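Local coordinates for endo-1,3-beta-glucanase, family GH16 (Zobellia galactanivorans, PDB 4BPZ), which probably hydrolyses internal beta-1,3 bonds of glucans such as algal laminarin, through this calcium-binding catalytic domain of glycoside hydrolase family 16, at residues W42-L47 with G231-G236; S54-V59 with D81-R86; I66-E71 with L226-G231; K103-K108 with D245-D250. The protein carries 1 engineered substitution. All coordinates share one frame; numbering follows the deposited sequence.

Interaction 1: W42-L47 with G231-G236; sequences WHNNEL and GGTLGG. With BGC (beta-D-glucopyranose), chain C; GLC (alpha-D-glucopyranose), chain B; BGC (beta-D-glucopyranose), chain D.
N44 meets T233 through its carbonyl O and CB, while its amide beyond reaches the glycan. The carbonyl O receives T233 N at 2.9 Å in the carbonyl plane, and N44 CB packs beside T233 OG1 at 3.5 Å. With CG anti to the carbonyl carbon (chi1 -48°), the amide reaches out between two sugars. OD1 accepts the bond from O2 of the central glucose (BGC, chain C) at 2.6 Å. ND2 spends one N-H on O3 of the alpha-glucose, at 3.0 Å, and the other on E46 OE2, at 2.9 Å and nearly straight (173°). That carboxylate oxygen lies in the N44 amide plane but is met on its anti side, 34° out of the carboxylate plane; E46 thus acts as a second-shell residue that helps fix the amide's rotation. H43 lays one ring face over the sugars, with C4 of the central glucose and C1 of the glucose of chain D each 3.6 Å above it and offset toward the rim. N44 and N45 fill the middle of a type I' turn, whose positive phi angles asparagine tolerates well. G232 must be small, because a CB there would run into N44 O. In the T233 conformer described, one of two deposited, waters link OG1 to N44 OD1 and to N45 ND2. The turn lies between strands 30-32 and 48-50; L47 is backbone-bonded to M230 at the end of strand 222-230, helix 232-235 follows directly, and W111 of strand 110-118 touches N44, E46 and L234.

Interaction 2: S54-V59 with D81-R86; sequences SENSFV and DYTSAR
T83 OG1 is held by two partners: N56 ND2 donates to it across the contact at 2.9 Å (158°), and E71 bonds it through OE1. The contact lies in the beta-jelly-roll sandwich of the family, where strands 57-60 and 82-93 both pair with strand 63-75 and follow one another along the same edge of it, N56 bonding to R67 and T83 to I69. No backbone bond joins the two segments, and the N56 side chain fills the junction. T83 OG1 lies close to the N56 amide plane, 13° out of it, and the two side chains cross at about a right angle. T83 presents its hydroxyl from between the backbone N and the carbonyl carbon (chi1 62°), which leaves CG2 beside the backbone N. The second N-H of N56 goes to R67 O, and OD1 takes bonds from T51 and R53, so four bonds grip one buried amide and fix its rotation. Asparagine suits the place because it offers both donors and acceptors on a short stem. A leucine here has no amide, and would probably leave T51 and R53 without the acceptor they share and T83 OG1 with E71 but no donor from this side. S84 O lies over one face of the amide and 3.3 Å from N56 CB. S84 itself turns its side chain away and bonds I228 O through OG. S57 and A85 complete the contact further along: S57 OG is engaged by Y32 OH, its CB touches A85 CB at 4.0 Å, and the A85 methyl carbon also lies 3.6 Å from N56 O.

Interaction 3: I66-E71 with L226-G231; sequences IRAIKE and LNIAMG
I66, A68, L226, I228 and M230 meet in the interior of the GH16 beta-sandwich, between strand 63-75 of one layer and strand 222-230, whose far side looks toward the sugar cleft. The two short strands run nearly parallel, 14° apart, with axes 7.2 Å from each other at closest. No hydrogen bond crosses between them; apolar packing does the work. I66 extends its CG1 branch so that CD1 lands on L226 CB at 3.8 Å, the two side chains crossing at about a right angle. Its other branch, CG2, meets I228 CG1 at 3.9 Å, and these two isoleucines slide past each other in opposite directions. Branching at CB lets each fill space on two sides at once. A68 suits the place where the layers come close: its small methyl meets both I228 CG2 and a sulfur. That sulfur is M230 SD, 3.7 Å from A68 CB, brought back over the alanine because the methionine chain bends at both chi2 (-57°) and chi3 (-59°). The polar groups belong to other surroundings. N227 points away, its side chain about 5 Å from the bound alpha-glucose at nearest, and gives OD1 to the indole N-H of W115. R67 also turns from the contact and bonds E55 O. Further apolar cover comes from F247 on I228 and from I114 and I249 on L226. The closest approach across the layers is made by a methyl against the backbone: I228 CD1 lies 3.4 Å from I66 O.

Interaction 4: K103-K108 with D245-D250; sequences KLPSKK and DIFEID. With CA (calcium ion), chain E.
The ring of F247 meets K103 O edge-on: that oxygen lies in the ring plane, 3.5 Å from F247 CD1. I249 CD1 sits over one face, offset toward the rim, and L104 CD2 approaches CE1 obliquely at 3.5 Å. F247 thus fills the inside of the beta-sandwich where strand 96-103 ends beside strand 244-255. The antiparallel pair of K103 and E248 is of the hydrogen-bonded kind, with K103 N to E248 O at 2.8 Å and E248 N to K103 O at 2.9 Å. Their extended side chains lie alongside each other; a water joins K103 NZ to E248 OE1, while E248 OE2 is taken by T63. Past K103 the chain leaves the sheet, and D245 holds it. Its carboxylate flanks P105 CB and the aliphatic stem of K107, and OD2 accepts K107 N at 2.9 Å, nearly along its own C-O axis. OD1 takes a water at 2.6 Å that S106 N also reaches. Replacing D245 with a leucine would probably leave K107 N without its acceptor and the loop of P105 to K107 less firmly tied to the strand. Further along, at the corner the chain turns at D250, the segment reaches the metal, where E18, E20, G62 and a water complete the site and R101 pairs with D250 OD2: the calcium ion is bound by D250 O and by D250 OD1, each at 2.4 Å.

Interaction 3 stands in the middle of the set. Its strand 66-71 is bonded to interaction 4 through I66 O and F247 N (2.8 Å) and through A68 N and D245 O (2.9 Å), and its strand 226-230 to interaction 2 through I228 O and S84 OG (2.7 Å). Toward the glycan, L47 N and M230 O (2.9 Å) tie it to interaction 1. Interactions 1 and 2 also meet at the pocket, where W42 CZ3 packs on R86 CZ at 3.5 Å; H43, N44 and R86 all line it, as does the engineered S142. Interaction 4, with the calcium ion, lies apart from interaction 1, about 17 Å between centres.

Interaction 1: W42-L47 with G231-G236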
# COMPACT_ATOMS: atom_id res chain seq x y z
N TRP A 42 -8.15 11.45 -6.25
CA TRP A 42 -8.09 10.19 -5.49
C TRP A 42 -9.09 10.28 -4.36
O TRP A 42 -9.85 11.26 -4.25
CB TRP A 42 -6.63 9.91 -5.10
CG TRP A 42 -5.89 9.48 -6.34
CD1 TRP A 42 -5.30 10.25 -7.30
CD2 TRP A 42 -5.83 8.11 -6.81
NE1 TRP A 42 -4.89 9.44 -8.38
CE2 TRP A 42 -5.22 8.15 -8.09
CE3 TRP A 42 -6.27 6.91 -6.30
CZ2 TRP A 42 -5.04 6.97 -8.87
CZ3 TRP A 42 -6.07 5.73 -7.08
CH2 TRP A 42 -5.47 5.77 -8.33
N HIS A 43 -9.17 9.22 -3.57
CA HIS A 43 -10.09 9.11 -2.46
C HIS A 43 -9.57 9.81 -1.24
O HIS A 43 -8.46 10.36 -1.23
CB HIS A 43 -10.40 7.66 -2.21
CG HIS A 43 -10.93 6.96 -3.44
ND1 HIS A 43 -12.12 7.31 -4.01
CD2 HIS A 43 -10.37 5.95 -4.19
CE1 HIS A 43 -12.33 6.48 -5.08
NE2 HIS A 43 -11.27 5.63 -5.15
N ASN A 44 -10.35 9.76 -0.14
CA ASN A 44 -9.90 10.24 1.14
C ASN A 44 -9.53 11.71 1.16
O ASN A 44 -8.68 12.12 2.00
CB ASN A 44 -8.75 9.37 1.69
CG ASN A 44 -9.04 7.91 1.61
OD1 ASN A 44 -10.08 7.47 2.13
ND2 ASN A 44 -8.17 7.14 0.99
N ASN A 45 -10.02 12.53 0.22
CA ASN A 45 -9.65 13.93 0.16
C ASN A 45 -8.14 14.15 -0.05
O ASN A 45 -7.61 15.22 0.23
CB ASN A 45 -10.16 14.72 1.39
CG ASN A 45 -11.62 14.58 1.53
OD1 ASN A 45 -12.34 14.89 0.56
ND2 ASN A 45 -12.07 14.10 2.63
N GLU A 46 -7.45 13.14 -0.67
CA GLU A 46 -6.01 13.24 -0.89
C GLU A 46 -5.73 14.31 -1.93
O GLU A 46 -6.52 14.58 -2.84
CB GLU A 46 -5.52 11.88 -1.41
CG GLU A 46 -5.56 10.84 -0.31
CD GLU A 46 -5.50 9.42 -0.87
OE1 GLU A 46 -5.05 9.24 -2.05
OE2 GLU A 46 -5.88 8.50 -0.10
N LEU A 47 -4.50 14.87 -1.87
CA LEU A 47 -4.16 16.05 -2.65
C LEU A 47 -3.25 15.80 -3.79
O LEU A 47 -2.91 16.71 -4.51
CB LEU A 47 -3.54 17.10 -1.69
CG LEU A 47 -4.55 17.59 -0.61
CD1 LEU A 47 -3.90 18.65 0.26
CD2 LEU A 47 -5.78 18.22 -1.26
N GLY A 231 -1.60 14.56 2.20
CA GLY A 231 -2.80 15.15 2.79
C GLY A 231 -3.91 14.12 2.89
O GLY A 231 -3.72 12.92 3.07
N GLY A 232 -5.15 14.65 2.81
CA GLY A 232 -6.31 13.80 3.00
C GLY A 232 -6.49 13.30 4.41
O GLY A 232 -5.86 13.80 5.38
N THR A 233 -7.32 12.29 4.58
CA THR A 233 -7.75 11.78 5.91
C THR A 233 -6.62 11.61 6.86
O THR A 233 -6.59 12.11 7.98
CB THR A 233 -8.57 10.48 5.77
OG1 THR A 233 -9.58 10.72 4.79
CG2 THR A 233 -9.25 10.10 7.10
N LEU A 234 -5.68 10.77 6.44
CA LEU A 234 -4.54 10.43 7.28
C LEU A 234 -3.28 11.20 6.96
O LEU A 234 -2.40 11.22 7.83
CB LEU A 234 -4.26 8.97 7.30
CG LEU A 234 -5.30 8.06 7.98
CD1 LEU A 234 -4.75 6.61 8.13
CD2 LEU A 234 -5.91 8.59 9.27
N GLY A 235 -3.15 11.87 5.82
CA GLY A 235 -2.01 12.71 5.63
C GLY A 235 -2.10 13.99 6.46
O GLY A 235 -1.07 14.46 7.00
N GLY A 236 -3.29 14.58 6.53
CA GLY A 236 -3.43 15.81 7.32
C GLY A 236 -2.82 17.00 6.64
O GLY A 236 -2.59 17.05 5.42
C2 BGC C . -10.86 4.73 0.51
C3 BGC C . -12.03 4.21 -0.27
C4 BGC C . -11.54 3.55 -1.61
C5 BGC C . -10.47 2.47 -1.31
C6 BGC C . -9.80 1.90 -2.54
C1 BGC C . -9.82 3.59 0.68
O2 BGC C . -11.32 5.18 1.75
O3 BGC C . -12.85 5.33 -0.59
O4 BGC C . -12.57 2.82 -2.29
O5 BGC C . -9.39 3.14 -0.59
O6 BGC C . -9.08 2.84 -3.30
C1 GLC B . -6.72 1.89 3.65
C2 GLC B . -7.91 2.80 3.21
C3 GLC B . -7.62 3.23 1.76
C4 GLC B . -6.31 3.87 1.65
C5 GLC B . -5.32 2.78 1.98
C6 GLC B . -3.87 3.22 1.92
O1 GLC B . -6.80 0.58 3.13
O2 GLC B . -9.08 2.04 3.35
O3 GLC B . -8.69 4.17 1.32
O4 GLC B . -6.12 4.39 0.32
O5 GLC B . -5.55 2.38 3.35
O6 GLC B . -3.60 4.29 2.82
C2 BGC D . -14.04 2.63 -4.17
C3 BGC D . -14.92 3.43 -5.07
C4 BGC D . -16.01 4.16 -4.27
C5 BGC D . -15.32 4.95 -3.13
C6 BGC D . -16.35 5.70 -2.32
C1 BGC D . -13.43 3.54 -3.12
O2 BGC D . -13.02 1.99 -4.94
O3 BGC D . -15.60 2.59 -5.96
O4 BGC D . -16.68 5.06 -5.12
O5 BGC D . -14.49 4.08 -2.34
O6 BGC D . -15.62 6.51 -1.38
O HOH W 1 -11.33 8.56 4.39
O HOH W 2 -10.75 13.35 4.81

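Interaction 2: S54-V59 with D81-R86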
# COMPACT_ATOMS: atom_id res chain seq x y z
N SER A 54 9.85 9.16 -13.60
CA SER A 54 11.01 9.06 -12.68
C SER A 54 11.04 10.08 -11.58
O SER A 54 11.66 9.81 -10.55
CB SER A 54 12.38 9.14 -13.37
OG SER A 54 12.58 7.97 -14.11
N GLU A 55 10.27 11.17 -11.71
CA GLU A 55 10.14 12.07 -10.56
C GLU A 55 9.63 11.30 -9.36
O GLU A 55 10.03 11.61 -8.21
CB GLU A 55 9.10 13.14 -10.88
CG GLU A 55 9.64 14.38 -11.57
CD GLU A 55 9.88 14.24 -13.05
OE1 GLU A 55 9.69 13.16 -13.64
OE2 GLU A 55 10.27 15.29 -13.67
N ASN A 56 8.67 10.39 -9.55
CA ASN A 56 7.97 9.80 -8.43
C ASN A 56 8.29 8.41 -8.08
O ASN A 56 7.87 7.94 -7.02
CB ASN A 56 6.43 9.98 -8.62
CG ASN A 56 6.02 11.41 -8.89
OD1 ASN A 56 5.52 11.74 -9.96
ND2 ASN A 56 6.25 12.31 -7.91
N SER A 57 9.09 7.68 -8.90
CA SER A 57 9.53 6.38 -8.51
C SER A 57 10.70 6.02 -9.31
O SER A 57 10.83 6.36 -10.52
CB SER A 57 8.44 5.31 -8.59
OG SER A 57 8.00 5.19 -9.93
N PHE A 58 11.62 5.27 -8.69
CA PHE A 58 12.88 4.90 -9.38
C PHE A 58 13.56 3.84 -8.52
O PHE A 58 13.36 3.79 -7.25
CB PHE A 58 13.83 6.13 -9.60
CG PHE A 58 14.08 6.90 -8.35
CD1 PHE A 58 13.17 7.81 -7.83
CD2 PHE A 58 15.29 6.76 -7.65
CE1 PHE A 58 13.44 8.56 -6.69
CE2 PHE A 58 15.59 7.56 -6.56
CZ PHE A 58 14.63 8.45 -6.04
N VAL A 59 14.42 3.06 -9.14
CA VAL A 59 15.12 2.01 -8.44
C VAL A 59 16.61 2.29 -8.63
O VAL A 59 17.10 2.54 -9.76
CB VAL A 59 14.80 0.61 -9.01
CG1 VAL A 59 15.46 -0.52 -8.26
CG2 VAL A 59 13.25 0.40 -8.98
N ASP A 81 -1.59 19.78 -6.60
CA ASP A 81 -0.39 20.51 -6.12
C ASP A 81 0.74 19.57 -5.70
O ASP A 81 1.80 20.05 -5.31
CB ASP A 81 -0.78 21.34 -4.89
CG ASP A 81 -1.70 22.47 -5.23
OD1 ASP A 81 -1.74 22.88 -6.43
OD2 ASP A 81 -2.39 22.96 -4.30
N TYR A 82 0.54 18.24 -5.75
CA TYR A 82 1.52 17.26 -5.38
C TYR A 82 1.50 16.14 -6.38
O TYR A 82 0.42 15.80 -6.91
CB TYR A 82 1.28 16.66 -3.97
CG TYR A 82 1.21 17.73 -2.90
CD1 TYR A 82 -0.04 18.35 -2.62
CD2 TYR A 82 2.33 18.20 -2.26
CE1 TYR A 82 -0.11 19.43 -1.72
CE2 TYR A 82 2.29 19.26 -1.32
CZ TYR A 82 1.06 19.84 -1.07
OH TYR A 82 1.03 20.89 -0.19
N THR A 83 2.62 15.48 -6.54
CA THR A 83 2.71 14.22 -7.33
C THR A 83 3.35 13.15 -6.50
O THR A 83 4.14 13.42 -5.56
CB THR A 83 3.56 14.47 -8.64
OG1 THR A 83 4.86 14.85 -8.24
CG2 THR A 83 2.93 15.46 -9.54
N SER A 84 3.04 11.90 -6.80
CA SER A 84 3.59 10.75 -6.12
C SER A 84 3.44 9.54 -7.06
O SER A 84 3.14 9.72 -8.25
CB SER A 84 2.88 10.57 -4.78
OG SER A 84 3.48 9.58 -4.02
N ALA A 85 3.63 8.34 -6.52
CA ALA A 85 3.40 7.12 -7.30
C ALA A 85 2.59 6.15 -6.44
O ALA A 85 2.65 6.14 -5.21
CB ALA A 85 4.69 6.47 -7.74
N ARG A 86 1.82 5.33 -7.18
CA ARG A 86 0.95 4.28 -6.62
C ARG A 86 1.18 3.01 -7.49
O ARG A 86 0.69 2.98 -8.63
CB ARG A 86 -0.53 4.72 -6.61
CG ARG A 86 -1.49 3.68 -6.11
CD ARG A 86 -2.82 4.36 -5.83
NE ARG A 86 -3.90 3.37 -5.55
CZ ARG A 86 -4.86 3.57 -4.66
NH1 ARG A 86 -4.81 4.51 -3.75
NH2 ARG A 86 -5.90 2.69 -4.66

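Interaction 3: I66-E71 with L226-G231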
# COMPACT_ATOMS: atom_id res chain seq x y z
N ILE A 66 9.77 5.55 -3.76
CA ILE A 66 8.60 6.31 -4.19
C ILE A 66 8.80 7.71 -3.58
O ILE A 66 9.20 7.83 -2.41
CB ILE A 66 7.27 5.67 -3.68
CG1 ILE A 66 7.16 4.30 -4.37
CG2 ILE A 66 6.11 6.58 -3.99
CD1 ILE A 66 6.01 3.43 -3.75
N ARG A 67 8.60 8.73 -4.41
CA ARG A 67 8.91 10.13 -4.00
C ARG A 67 7.71 10.97 -4.25
O ARG A 67 7.20 11.07 -5.38
CB ARG A 67 10.14 10.57 -4.78
CG ARG A 67 10.50 12.06 -4.50
CD ARG A 67 11.89 12.42 -4.95
NE ARG A 67 12.09 12.10 -6.37
CZ ARG A 67 13.27 11.84 -6.94
NH1 ARG A 67 14.40 11.94 -6.22
NH2 ARG A 67 13.29 11.47 -8.22
N ALA A 68 7.23 11.63 -3.18
CA ALA A 68 6.15 12.61 -3.26
C ALA A 68 6.78 13.99 -3.37
O ALA A 68 7.77 14.28 -2.67
CB ALA A 68 5.30 12.53 -2.03
N ILE A 69 6.20 14.86 -4.17
CA ILE A 69 6.80 16.18 -4.50
C ILE A 69 5.72 17.20 -4.53
O ILE A 69 4.63 16.99 -5.06
CB ILE A 69 7.48 16.16 -5.87
CG1 ILE A 69 8.44 15.00 -6.06
CG2 ILE A 69 8.19 17.47 -6.13
CD1 ILE A 69 9.00 14.85 -7.45
N LYS A 70 5.99 18.39 -3.95
CA LYS A 70 5.11 19.55 -4.17
C LYS A 70 5.42 20.07 -5.56
O LYS A 70 6.54 20.59 -5.85
CB LYS A 70 5.37 20.63 -3.11
CG LYS A 70 4.40 21.82 -3.25
CD LYS A 70 4.55 22.75 -2.09
CE LYS A 70 3.44 23.80 -2.14
NZ LYS A 70 3.56 24.67 -0.93
N GLU A 71 4.45 19.96 -6.46
CA GLU A 71 4.64 20.16 -7.90
C GLU A 71 3.26 20.28 -8.48
O GLU A 71 2.40 19.39 -8.29
CB GLU A 71 5.33 18.83 -8.49
CG GLU A 71 5.37 18.85 -9.98
CD GLU A 71 5.89 17.60 -10.61
OE1 GLU A 71 6.22 16.59 -9.92
OE2 GLU A 71 6.04 17.63 -11.87
N LEU A 226 1.61 -0.13 -3.15
CA LEU A 226 2.65 0.67 -2.47
C LEU A 226 2.46 2.10 -2.92
O LEU A 226 2.40 2.35 -4.14
CB LEU A 226 4.05 0.23 -2.96
CG LEU A 226 4.37 -1.21 -2.66
CD1 LEU A 226 5.67 -1.56 -3.45
CD2 LEU A 226 4.50 -1.52 -1.20
N ASN A 227 2.38 3.05 -2.00
CA ASN A 227 2.11 4.43 -2.42
C ASN A 227 2.54 5.42 -1.33
O ASN A 227 2.69 5.02 -0.17
CB ASN A 227 0.64 4.64 -2.79
CG ASN A 227 -0.28 4.51 -1.61
OD1 ASN A 227 -0.53 3.39 -1.16
ND2 ASN A 227 -0.68 5.62 -1.01
N ILE A 228 2.64 6.69 -1.70
CA ILE A 228 2.60 7.81 -0.70
C ILE A 228 1.46 8.71 -1.10
O ILE A 228 1.56 9.35 -2.14
CB ILE A 228 3.89 8.63 -0.60
CG1 ILE A 228 5.18 7.81 -0.45
CG2 ILE A 228 3.72 9.62 0.57
CD1 ILE A 228 6.42 8.70 -0.59
N ALA A 229 0.42 8.81 -0.29
CA ALA A 229 -0.59 9.85 -0.50
C ALA A 229 -0.11 11.11 0.20
O ALA A 229 0.66 11.05 1.16
CB ALA A 229 -1.92 9.37 0.05
N MET A 230 -0.60 12.24 -0.24
CA MET A 230 -0.32 13.57 0.41
C MET A 230 -1.62 14.14 0.93
O MET A 230 -2.61 14.23 0.22
CB MET A 230 0.29 14.50 -0.57
CG MET A 230 1.72 14.14 -0.98
SD MET A 230 2.92 14.02 0.41
CE MET A 230 2.82 15.69 1.10
N GLY A 231 -1.60 14.56 2.20
CA GLY A 231 -2.80 15.15 2.79
C GLY A 231 -3.91 14.12 2.89
O GLY A 231 -3.72 12.92 3.07

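Interaction 4: K103-K108 with D245-D250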
# COMPACT_ATOMS: atom_id res chain seq x y z
N LYS A 103 12.07 1.99 4.74
CA LYS A 103 12.22 3.23 5.49
C LYS A 103 11.10 4.13 5.06
O LYS A 103 10.82 4.27 3.86
CB LYS A 103 13.56 3.91 5.21
CG LYS A 103 14.73 3.25 5.92
CD LYS A 103 16.05 3.95 5.56
CE LYS A 103 17.19 3.20 6.12
NZ LYS A 103 18.46 4.01 5.85
N LEU A 104 10.42 4.75 6.03
CA LEU A 104 9.21 5.54 5.78
C LEU A 104 9.52 7.03 5.59
O LEU A 104 10.53 7.51 6.17
CB LEU A 104 8.15 5.32 6.89
CG LEU A 104 7.84 3.87 7.16
CD1 LEU A 104 6.74 3.79 8.20
CD2 LEU A 104 7.48 3.07 5.94
N PRO A 105 8.66 7.80 4.94
CA PRO A 105 8.87 9.25 4.89
C PRO A 105 8.84 9.84 6.30
O PRO A 105 8.01 9.46 7.14
CB PRO A 105 7.68 9.74 4.03
CG PRO A 105 7.15 8.52 3.37
CD PRO A 105 7.55 7.31 4.11
N SER A 106 9.67 10.84 6.53
CA SER A 106 9.66 11.54 7.84
C SER A 106 8.79 12.76 7.88
O SER A 106 8.51 13.23 9.00
CB SER A 106 11.13 12.02 8.18
OG SER A 106 11.57 12.94 7.22
N LYS A 107 8.42 13.34 6.75
CA LYS A 107 7.85 14.66 6.76
C LYS A 107 6.38 14.66 7.05
O LYS A 107 5.59 13.79 6.67
CB LYS A 107 8.12 15.40 5.45
CG LYS A 107 9.63 15.73 5.30
CD LYS A 107 9.96 16.45 4.02
CE LYS A 107 11.47 16.77 3.95
NZ LYS A 107 11.78 17.47 2.67
N LYS A 108 5.94 15.76 7.69
CA LYS A 108 4.55 15.97 7.96
C LYS A 108 3.74 16.06 6.67
O LYS A 108 4.22 16.66 5.72
CB LYS A 108 4.37 17.28 8.81
CG LYS A 108 2.97 17.54 9.29
CD LYS A 108 3.00 18.69 10.33
CE LYS A 108 1.54 18.99 10.65
NZ LYS A 108 1.29 19.86 11.84
N ASP A 245 9.64 14.04 -0.40
CA ASP A 245 10.05 13.03 0.57
C ASP A 245 9.97 11.67 -0.06
O ASP A 245 9.22 11.48 -1.06
CB ASP A 245 9.21 13.04 1.85
CG ASP A 245 9.95 12.58 3.06
OD1 ASP A 245 11.16 12.28 2.99
OD2 ASP A 245 9.29 12.49 4.12
N ILE A 246 10.68 10.70 0.49
CA ILE A 246 10.84 9.37 -0.04
C ILE A 246 10.36 8.29 0.91
O ILE A 246 10.58 8.33 2.09
CB ILE A 246 12.32 9.13 -0.46
CG1 ILE A 246 12.62 9.84 -1.79
CG2 ILE A 246 12.70 7.65 -0.54
CD1 ILE A 246 14.12 9.95 -2.14
N PHE A 247 9.77 7.25 0.31
CA PHE A 247 9.45 5.94 0.92
C PHE A 247 10.38 4.94 0.24
O PHE A 247 10.31 4.80 -0.99
CB PHE A 247 8.00 5.67 0.57
CG PHE A 247 7.35 4.41 1.09
CD1 PHE A 247 7.91 3.59 2.04
CD2 PHE A 247 6.09 4.07 0.58
CE1 PHE A 247 7.25 2.44 2.46
CE2 PHE A 247 5.44 2.94 1.00
CZ PHE A 247 6.01 2.16 1.96
N GLU A 248 11.32 4.38 0.97
CA GLU A 248 12.37 3.57 0.41
C GLU A 248 12.15 2.11 0.79
O GLU A 248 12.07 1.76 1.97
CB GLU A 248 13.72 4.04 0.95
CG GLU A 248 14.84 3.32 0.28
CD GLU A 248 16.23 3.73 0.70
OE1 GLU A 248 16.36 4.35 1.77
OE2 GLU A 248 17.19 3.42 -0.01
N ILE A 249 12.07 1.26 -0.22
CA ILE A 249 11.74 -0.16 -0.03
C ILE A 249 12.90 -1.01 -0.52
O ILE A 249 13.29 -1.00 -1.69
CB ILE A 249 10.41 -0.47 -0.80
CG1 ILE A 249 9.30 0.30 -0.13
CG2 ILE A 249 10.18 -1.97 -0.78
CD1 ILE A 249 8.11 0.35 -0.94
N ASP A 250 13.51 -1.75 0.39
CA ASP A 250 14.64 -2.64 0.06
C ASP A 250 14.18 -3.86 -0.72
O ASP A 250 14.82 -4.30 -1.68
CB ASP A 250 15.33 -3.01 1.38
CG ASP A 250 16.58 -3.83 1.16
OD1 ASP A 250 17.21 -3.76 0.08
OD2 ASP A 250 16.93 -4.56 2.12
CA CA E . 17.18 -4.51 -2.17
O HOH W 3 18.77 3.80 2.85
O HOH W 4 12.76 8.24 4.25
O HOH W 5 12.43 11.40 5.10
O HOH W 6 17.26 -6.74 -1.30